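Local coordinates for protein DNA ligase (PDB 3QWU) that probably joins nucleic acid ends as an ATP-dependent ligase and binds adenosine and, at a separate site, calcium, at residues F61-E64 and T65-E69; K229-T232 and S233-L237; L248-P252 and E253-N257. One frame throughout, in Å; residues are numbered along the deposited sequence.

Contact 1 of 3, residues F61-E64 and T65-E69; sequences FLLE and TGLRE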
loop_
_atom_site.group_PDB
_atom_site.type_symbol
_atom_site.label_atom_id
_atom_site.label_comp_id
_atom_site.label_asym_id
_atom_site.label_seq_id
_atom_site.Cartn_x
_atom_site.Cartn_y
_atom_site.Cartn_z
ATOM N N PHE A 61 10.730 -14.580 7.552
ATOM C CA PHE A 61 10.357 -14.669 6.132
ATOM C C PHE A 61 11.105 -15.802 5.449
ATOM O O PHE A 61 10.661 -16.288 4.395
ATOM C CB PHE A 61 10.670 -13.359 5.412
ATOM C CG PHE A 61 9.690 -12.217 5.703
ATOM C CD1 PHE A 61 9.387 -11.822 7.015
ATOM C CD2 PHE A 61 9.136 -11.495 4.638
ATOM C CE1 PHE A 61 8.481 -10.757 7.261
ATOM C CE2 PHE A 61 8.242 -10.431 4.855
ATOM C CZ PHE A 61 7.919 -10.055 6.183
ATOM N N LEU A 62 12.241 -16.209 6.015
ATOM C CA LEU A 62 13.033 -17.324 5.453
ATOM C C LEU A 62 12.969 -18.376 6.507
ATOM O O LEU A 62 13.271 -18.123 7.664
ATOM C CB LEU A 62 14.483 -16.926 5.144
ATOM C CG LEU A 62 14.689 -16.144 3.842
ATOM C CD1 LEU A 62 16.147 -15.675 3.633
ATOM C CD2 LEU A 62 14.253 -16.985 2.650
ATOM N N LEU A 63 12.465 -19.538 6.155
ATOM C CA LEU A 63 12.229 -20.558 7.176
ATOM C C LEU A 63 13.589 -21.057 7.678
ATOM O O LEU A 63 13.860 -21.059 8.873
ATOM C CB LEU A 63 11.367 -21.693 6.610
ATOM C CG LEU A 63 10.917 -22.850 7.485
ATOM C CD1 LEU A 63 10.285 -22.403 8.787
ATOM C CD2 LEU A 63 9.891 -23.664 6.644
ATOM N N GLU A 64 14.459 -21.457 6.768
ATOM C CA GLU A 64 15.694 -22.124 7.183
ATOM C C GLU A 64 16.667 -21.173 7.904
ATOM O O GLU A 64 17.143 -21.461 9.045
ATOM C CB GLU A 64 16.407 -22.737 5.994
ATOM C CG GLU A 64 17.757 -23.361 6.444
ATOM C CD GLU A 64 18.317 -24.388 5.484
ATOM O OE1 GLU A 64 17.764 -24.579 4.384
ATOM O OE2 GLU A 64 19.358 -24.980 5.817
ATOM N N THR A 65 16.975 -20.054 7.250
ATOM C CA THR A 65 17.865 -19.071 7.830
ATOM C C THR A 65 17.229 -18.371 9.021
ATOM O O THR A 65 17.926 -17.902 9.860
ATOM C CB THR A 65 18.252 -18.045 6.776
ATOM O OG1 THR A 65 18.698 -18.757 5.616
ATOM C CG2 THR A 65 19.343 -17.150 7.250
ATOM N N GLY A 66 15.904 -18.282 9.096
ATOM C CA GLY A 66 15.268 -17.652 10.236
ATOM C C GLY A 66 15.381 -18.505 11.490
ATOM O O GLY A 66 15.725 -18.015 12.580
ATOM N N LEU A 67 15.094 -19.792 11.326
ATOM C CA LEU A 67 15.166 -20.733 12.426
ATOM C C LEU A 67 16.589 -20.835 12.961
ATOM O O LEU A 67 16.819 -20.770 14.147
ATOM C CB LEU A 67 14.685 -22.102 11.966
ATOM C CG LEU A 67 13.187 -22.241 11.749
ATOM C CD1 LEU A 67 12.877 -23.716 11.541
ATOM C CD2 LEU A 67 12.469 -21.653 12.928
ATOM N N ARG A 68 17.531 -20.928 12.053
ATOM C CA ARG A 68 18.946 -20.916 12.359
ATOM C C ARG A 68 19.399 -19.613 13.042
ATOM O O ARG A 68 20.232 -19.638 13.918
ATOM C CB ARG A 68 19.700 -21.173 11.064
ATOM C CG ARG A 68 21.136 -21.500 11.178
ATOM C CD ARG A 68 21.632 -22.185 9.875
ATOM N NE ARG A 68 21.261 -23.605 9.914
ATOM C CZ ARG A 68 20.948 -24.376 8.873
ATOM N NH1 ARG A 68 20.938 -23.880 7.643
ATOM N NH2 ARG A 68 20.645 -25.668 9.081
ATOM N N GLU A 69 18.826 -18.481 12.667
ATOM C CA GLU A 69 19.250 -17.203 13.284
ATOM C C GLU A 69 18.577 -16.911 14.645
ATOM O O GLU A 69 19.216 -16.396 15.557
ATOM C CB GLU A 69 19.018 -16.040 12.307
ATOM C CG GLU A 69 19.342 -14.618 12.820
ATOM C CD GLU A 69 20.836 -14.245 12.724
ATOM O OE1 GLU A 69 21.509 -14.550 11.715
ATOM O OE2 GLU A 69 21.330 -13.614 13.660
#
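Glu64 and Arg68, one helical turn apart, form the charged part of this contact. The two side chains run alongside each other: the trans first torsion of Glu64 (chi1 176°) lays its chain beside Arg68, and Arg68 bends at its third torsion to bring Arg68 NH1 2.7 Å from Glu64 OE2. This is a salt bridge with a hydrogen bond in it, though not a flat one: NH1 comes to the anti side of OE2, and the carboxylate and guanidinium planes stand 66° apart. NH2 of Arg68 is held separately by the carbonyl of Ala193. With an alanine at Glu64, NH1 of Arg68 loses its carboxylate partner, and the guanidinium, then held at NH2 by Ala193 O, is likely to be freer to turn.

The apolar part lies on another face of the turn, where Leu63 CD1 meets Leu67 CD1 at 4.0 Å, the two leucine side chains packed flank to flank.

Backbone bonds make the first turn of helix 63-70. Leu62 is the N-cap, and its O takes a weak bond from Gly66 N at 3.0 Å; Leu67 N to Leu63 O and Arg68 N to Glu64 O follow. The carboxylate of Glu268, from helix 254-269, accepts from the N-H groups of Leu63 and Glu64. Leu63 and Leu67 pack against helix 195-210 and Phe218 of strand 215-220, while Leu62 and Thr65 meet the second subunit.

Contact 2 of 3, residues K229-T232 and S233-L237; sequences KYIT and SYANL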
loop_
_atom_site.group_PDB
_atom_site.type_symbol
_atom_site.label_atom_id
_atom_site.label_comp_id
_atom_site.label_asym_id
_atom_site.label_seq_id
_atom_site.Cartn_x
_atom_site.Cartn_y
_atom_site.Cartn_z
ATOM N N LYS A 229 6.912 -16.616 14.318
ATOM C CA LYS A 229 5.861 -17.247 13.523
ATOM C C LYS A 229 6.200 -17.227 12.031
ATOM O O LYS A 229 6.926 -16.333 11.543
ATOM C CB LYS A 229 4.516 -16.569 13.765
ATOM C CG LYS A 229 4.455 -15.081 13.386
ATOM C CD LYS A 229 2.981 -14.560 13.537
ATOM C CE LYS A 229 2.894 -13.121 14.063
ATOM N NZ LYS A 229 3.227 -12.033 13.103
ATOM N N TYR A 230 5.678 -18.205 11.320
ATOM C CA TYR A 230 5.867 -18.288 9.893
ATOM C C TYR A 230 4.532 -18.690 9.264
ATOM O O TYR A 230 3.841 -19.583 9.796
ATOM C CB TYR A 230 6.976 -19.282 9.586
ATOM C CG TYR A 230 7.212 -19.473 8.141
ATOM C CD1 TYR A 230 6.582 -20.503 7.433
ATOM C CD2 TYR A 230 8.079 -18.612 7.444
ATOM C CE1 TYR A 230 6.819 -20.676 6.036
ATOM C CE2 TYR A 230 8.322 -18.750 6.083
ATOM C CZ TYR A 230 7.687 -19.779 5.363
ATOM O OH TYR A 230 7.927 -19.875 3.996
ATOM N N ILE A 231 4.177 -18.005 8.152
ATOM C CA ILE A 231 2.859 -18.112 7.488
ATOM C C ILE A 231 3.001 -18.846 6.134
ATOM O O ILE A 231 3.995 -18.699 5.415
ATOM C CB ILE A 231 2.252 -16.692 7.297
ATOM C CG1 ILE A 231 2.459 -15.879 8.616
ATOM C CG2 ILE A 231 0.741 -16.693 6.874
ATOM C CD1 ILE A 231 1.528 -16.131 9.908
ATOM N N THR A 232 2.017 -19.661 5.801
ATOM C CA THR A 232 2.006 -20.338 4.508
ATOM C C THR A 232 1.674 -19.342 3.397
ATOM O O THR A 232 1.081 -18.289 3.635
ATOM C CB THR A 232 0.985 -21.457 4.486
ATOM O OG1 THR A 232 -0.338 -20.921 4.747
ATOM C CG2 THR A 232 1.363 -22.560 5.544
ATOM N N SER A 233 2.064 -19.674 2.174
ATOM C CA SER A 233 1.804 -18.790 1.074
ATOM C C SER A 233 0.323 -18.766 0.824
ATOM O O SER A 233 -0.214 -17.688 0.549
ATOM C CB SER A 233 2.552 -19.210 -0.161
ATOM O OG SER A 233 2.318 -20.538 -0.370
ATOM N N TYR A 234 -0.338 -19.930 0.985
ATOM C CA TYR A 234 -1.802 -19.973 0.914
ATOM C C TYR A 234 -2.484 -18.945 1.817
ATOM O O TYR A 234 -3.374 -18.193 1.383
ATOM C CB TYR A 234 -2.331 -21.355 1.247
ATOM C CG TYR A 234 -3.837 -21.412 1.489
ATOM C CD1 TYR A 234 -4.390 -21.038 2.751
ATOM C CD2 TYR A 234 -4.714 -21.845 0.479
ATOM C CE1 TYR A 234 -5.742 -21.103 2.972
ATOM C CE2 TYR A 234 -6.085 -21.906 0.697
ATOM C CZ TYR A 234 -6.582 -21.541 1.927
ATOM O OH TYR A 234 -7.934 -21.617 2.158
ATOM N N ALA A 235 -2.076 -18.878 3.070
ATOM C CA ALA A 235 -2.721 -17.946 3.978
ATOM C C ALA A 235 -2.378 -16.532 3.617
ATOM O O ALA A 235 -3.186 -15.650 3.775
ATOM C CB ALA A 235 -2.317 -18.229 5.404
ATOM N N ASN A 236 -1.152 -16.281 3.209
ATOM C CA ASN A 236 -0.775 -14.956 2.777
ATOM C C ASN A 236 -1.614 -14.496 1.589
ATOM O O ASN A 236 -2.187 -13.421 1.621
ATOM C CB ASN A 236 0.737 -14.897 2.416
ATOM C CG ASN A 236 1.616 -14.851 3.635
ATOM O OD1 ASN A 236 1.356 -14.065 4.563
ATOM N ND2 ASN A 236 2.695 -15.629 3.638
ATOM N N LEU A 237 -1.743 -15.360 0.581
ATOM C CA LEU A 237 -2.622 -15.079 -0.531
ATOM C C LEU A 237 -4.086 -14.748 -0.088
ATOM O O LEU A 237 -4.644 -13.737 -0.483
ATOM C CB LEU A 237 -2.600 -16.236 -1.514
ATOM C CG LEU A 237 -1.311 -16.345 -2.300
ATOM C CD1 LEU A 237 -1.243 -17.711 -2.991
ATOM C CD2 LEU A 237 -1.178 -15.181 -3.273
#
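Thr232 caps the helix that opens at Ser233 with its hydroxyl, and its carbonyl takes the first regular helix bond. Thr232 OG1 accepts from Ala235 N at 3.2 Å, with an N-H...O angle of 156°, which makes this a side-chain N-cap. The first torsion (chi1 59°) sets OG1 between the backbone N and the carbonyl carbon, and from there the oxygen faces the first turn. One residue further on, Asn236 N bonds to Thr232 O at 3.0 Å and starts the regular helical pattern. The hydroxyl has further partners outside the turn, the carbonyls of Arg213 and Glu214, so three polar groups gather round one buried oxygen.

Ile231, the last residue of strand 227-231, brings its CG2 branch to the same turn. Ile231 CG2 touches Ala235 CB at 3.7 Å and lies 3.6 Å from Asn236 OD1, the isoleucine and asparagine side chains crossing at about a right angle. The methyl of Ala235 is thus shared: it also comes within 3.4 Å of Thr232 OG1.

Asn236 folds its amide back over the strand end. OD1 is hydrogen-bonded by Arg261 NH1 of helix 254-269, which ties this first turn to the following helix.

Strand 227-231 also carries Lys229, which touches the bound adenosine, and the methyl of Ala235 is about 4 Å from the bound calcium ion. Here the chain therefore passes from the nucleoside pocket to the metal site. The chemistry implies a firmly set bend: the threonine hydroxyl gives an acceptor to a first-turn N-H, while apolar methyls pack beside the buried polar atoms.

Contact 3 of 3, residues L248-P252 and E253-N257; sequences LQLPP and EYYTN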
loop_
_atom_site.group_PDB
_atom_site.type_symbol
_atom_site.label_atom_id
_atom_site.label_comp_id
_atom_site.label_asym_id
_atom_site.label_seq_id
_atom_site.Cartn_x
_atom_site.Cartn_y
_atom_site.Cartn_z
ATOM N N LEU A 248 -9.023 0.512 1.722
ATOM C CA LEU A 248 -8.784 1.934 1.939
ATOM C C LEU A 248 -8.228 2.116 3.356
ATOM O O LEU A 248 -7.488 3.050 3.622
ATOM C CB LEU A 248 -10.051 2.760 1.659
ATOM C CG LEU A 248 -10.613 2.670 0.216
ATOM C CD1 LEU A 248 -11.862 3.522 0.045
ATOM C CD2 LEU A 248 -9.574 3.063 -0.835
ATOM N N GLN A 249 -8.505 1.143 4.216
ATOM C CA GLN A 249 -7.986 1.111 5.581
ATOM C C GLN A 249 -6.640 0.346 5.687
ATOM O O GLN A 249 -6.476 -0.453 6.602
ATOM C CB GLN A 249 -9.024 0.427 6.527
ATOM C CG GLN A 249 -10.524 0.502 6.123
ATOM C CD GLN A 249 -11.133 1.927 6.138
ATOM O OE1 GLN A 249 -11.481 2.477 5.085
ATOM N NE2 GLN A 249 -11.296 2.501 7.333
ATOM N N LEU A 250 -5.686 0.579 4.778
ATOM C CA LEU A 250 -4.445 -0.219 4.719
ATOM C C LEU A 250 -3.242 0.411 5.381
ATOM O O LEU A 250 -2.813 1.481 4.969
ATOM C CB LEU A 250 -4.012 -0.460 3.274
ATOM C CG LEU A 250 -4.690 -1.516 2.402
ATOM C CD1 LEU A 250 -4.044 -1.471 0.998
ATOM C CD2 LEU A 250 -4.657 -2.923 3.006
ATOM N N PRO A 251 -2.603 -0.300 6.318
ATOM C CA PRO A 251 -1.455 0.315 6.963
ATOM C C PRO A 251 -0.304 0.603 5.981
ATOM O O PRO A 251 -0.317 0.080 4.842
ATOM C CB PRO A 251 -1.032 -0.744 7.986
ATOM C CG PRO A 251 -1.342 -2.029 7.319
ATOM C CD PRO A 251 -2.648 -1.754 6.573
ATOM N N PRO A 252 0.696 1.411 6.424
ATOM C CA PRO A 252 1.832 1.829 5.578
ATOM C C PRO A 252 2.806 0.738 5.147
ATOM O O PRO A 252 3.911 1.065 4.754
ATOM C CB PRO A 252 2.572 2.866 6.445
ATOM C CG PRO A 252 1.547 3.318 7.481
ATOM C CD PRO A 252 0.705 2.110 7.732
ATOM N N GLU A 253 2.432 -0.534 5.218
ATOM C CA GLU A 253 3.228 -1.579 4.573
ATOM C C GLU A 253 2.451 -2.862 4.341
ATOM O O GLU A 253 3.032 -3.909 4.480
ATOM C CB GLU A 253 4.472 -1.955 5.419
ATOM C CG GLU A 253 5.493 -0.859 5.777
ATOM C CD GLU A 253 6.774 -1.418 6.438
ATOM O OE1 GLU A 253 6.911 -2.673 6.548
ATOM O OE2 GLU A 253 7.643 -0.601 6.839
ATOM N N TYR A 254 1.163 -2.849 4.017
ATOM C CA TYR A 254 0.540 -4.142 3.629
ATOM C C TYR A 254 1.235 -4.663 2.321
ATOM O O TYR A 254 1.448 -5.868 2.181
ATOM C CB TYR A 254 -0.999 -4.040 3.471
ATOM C CG TYR A 254 -1.836 -5.106 4.193
ATOM C CD1 TYR A 254 -2.012 -5.091 5.591
ATOM C CD2 TYR A 254 -2.500 -6.102 3.476
ATOM C CE1 TYR A 254 -2.821 -6.087 6.273
ATOM C CE2 TYR A 254 -3.286 -7.100 4.129
ATOM C CZ TYR A 254 -3.448 -7.093 5.526
ATOM O OH TYR A 254 -4.234 -8.095 6.115
ATOM N N TYR A 255 1.638 -3.757 1.408
ATOM C CA TYR A 255 2.167 -4.184 0.102
ATOM C C TYR A 255 3.502 -4.792 0.289
ATOM O O TYR A 255 3.670 -6.008 0.146
ATOM C CB TYR A 255 2.257 -3.038 -0.960
ATOM C CG TYR A 255 0.900 -2.690 -1.441
ATOM C CD1 TYR A 255 0.250 -1.562 -0.957
ATOM C CD2 TYR A 255 0.218 -3.538 -2.315
ATOM C CE1 TYR A 255 -1.025 -1.279 -1.327
ATOM C CE2 TYR A 255 -1.062 -3.253 -2.716
ATOM C CZ TYR A 255 -1.682 -2.111 -2.208
ATOM O OH TYR A 255 -2.967 -1.795 -2.557
ATOM N N THR A 256 4.460 -3.931 0.600
ATOM C CA THR A 256 5.809 -4.365 0.805
ATOM C C THR A 256 5.901 -5.673 1.684
ATOM O O THR A 256 6.818 -6.497 1.507
ATOM C CB THR A 256 6.667 -3.179 1.360
ATOM O OG1 THR A 256 7.832 -3.676 2.037
ATOM C CG2 THR A 256 5.854 -2.259 2.319
ATOM N N ASN A 257 4.926 -5.870 2.584
ATOM C CA ASN A 257 5.019 -6.889 3.608
ATOM C C ASN A 257 4.460 -8.229 3.202
ATOM O O ASN A 257 5.150 -9.220 3.302
ATOM C CB ASN A 257 4.345 -6.420 4.888
ATOM C CG ASN A 257 4.887 -7.104 6.078
ATOM O OD1 ASN A 257 4.435 -8.190 6.449
ATOM N ND2 ASN A 257 5.912 -6.491 6.686
#
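Leu250 fits against two successive tyrosines, one for each of its methyl branches. Its CD2 approaches the ring of Tyr254, 4.2 Å from the centroid and 29° off the ring normal, an off-centre CH-pi contact in which CG of Tyr254 is the nearest ring atom. The other branch, CD1, reaches Tyr255, 3.8 Å from Tyr255 CE1, and both tyrosine side chains cross the leucine at about a right angle. Leu250 CG lies anti to its own carbonyl carbon (chi1 -78°), which lets the two methyls reach the two rings. Pro251, though otherwise exposed, packs on Tyr254, with its CD 3.5 Å from Tyr254 CD1.

All this happens where the loop after helix 233-242 runs into helix 254-269. Glu253 occupies the N-cap position, and Tyr254 N makes a weak hydrogen bond to Pro251 O at 3.4 Å. Tyr254 also meets Arg258 in a cation-pi contact and lies about 4 Å from the side chain of Asp239, a calcium ligand.

The other side is looser. Pro252 and Glu253 are solvent-exposed, and the side chain of Glu253, extended beyond CG, runs off from Pro252. Tyr255, by contrast, is buried, its ring meeting Tyr255 of the second subunit.

From the N terminus the three contacts come in series, each confined to one short run of chain, so none encloses or crosses another. Contact 1 turns the chain from strand 58-60 into helix 63-70; contact 2 turns it from strand 227-231, the parallel neighbour of 58-60, into helix 233-242; contact 3 brings the next loop into helix 254-269. Tyr230 of contact 2 packs on Phe61 and Leu63 of contact 1, and Phe61 also meets Asn257 of contact 3. Contacts 2 and 3 do not touch, but Arg261 of helix 254-269 bonds to both. That helix thus joins the three helix starts, while contacts 1 and 3 also face the second subunit.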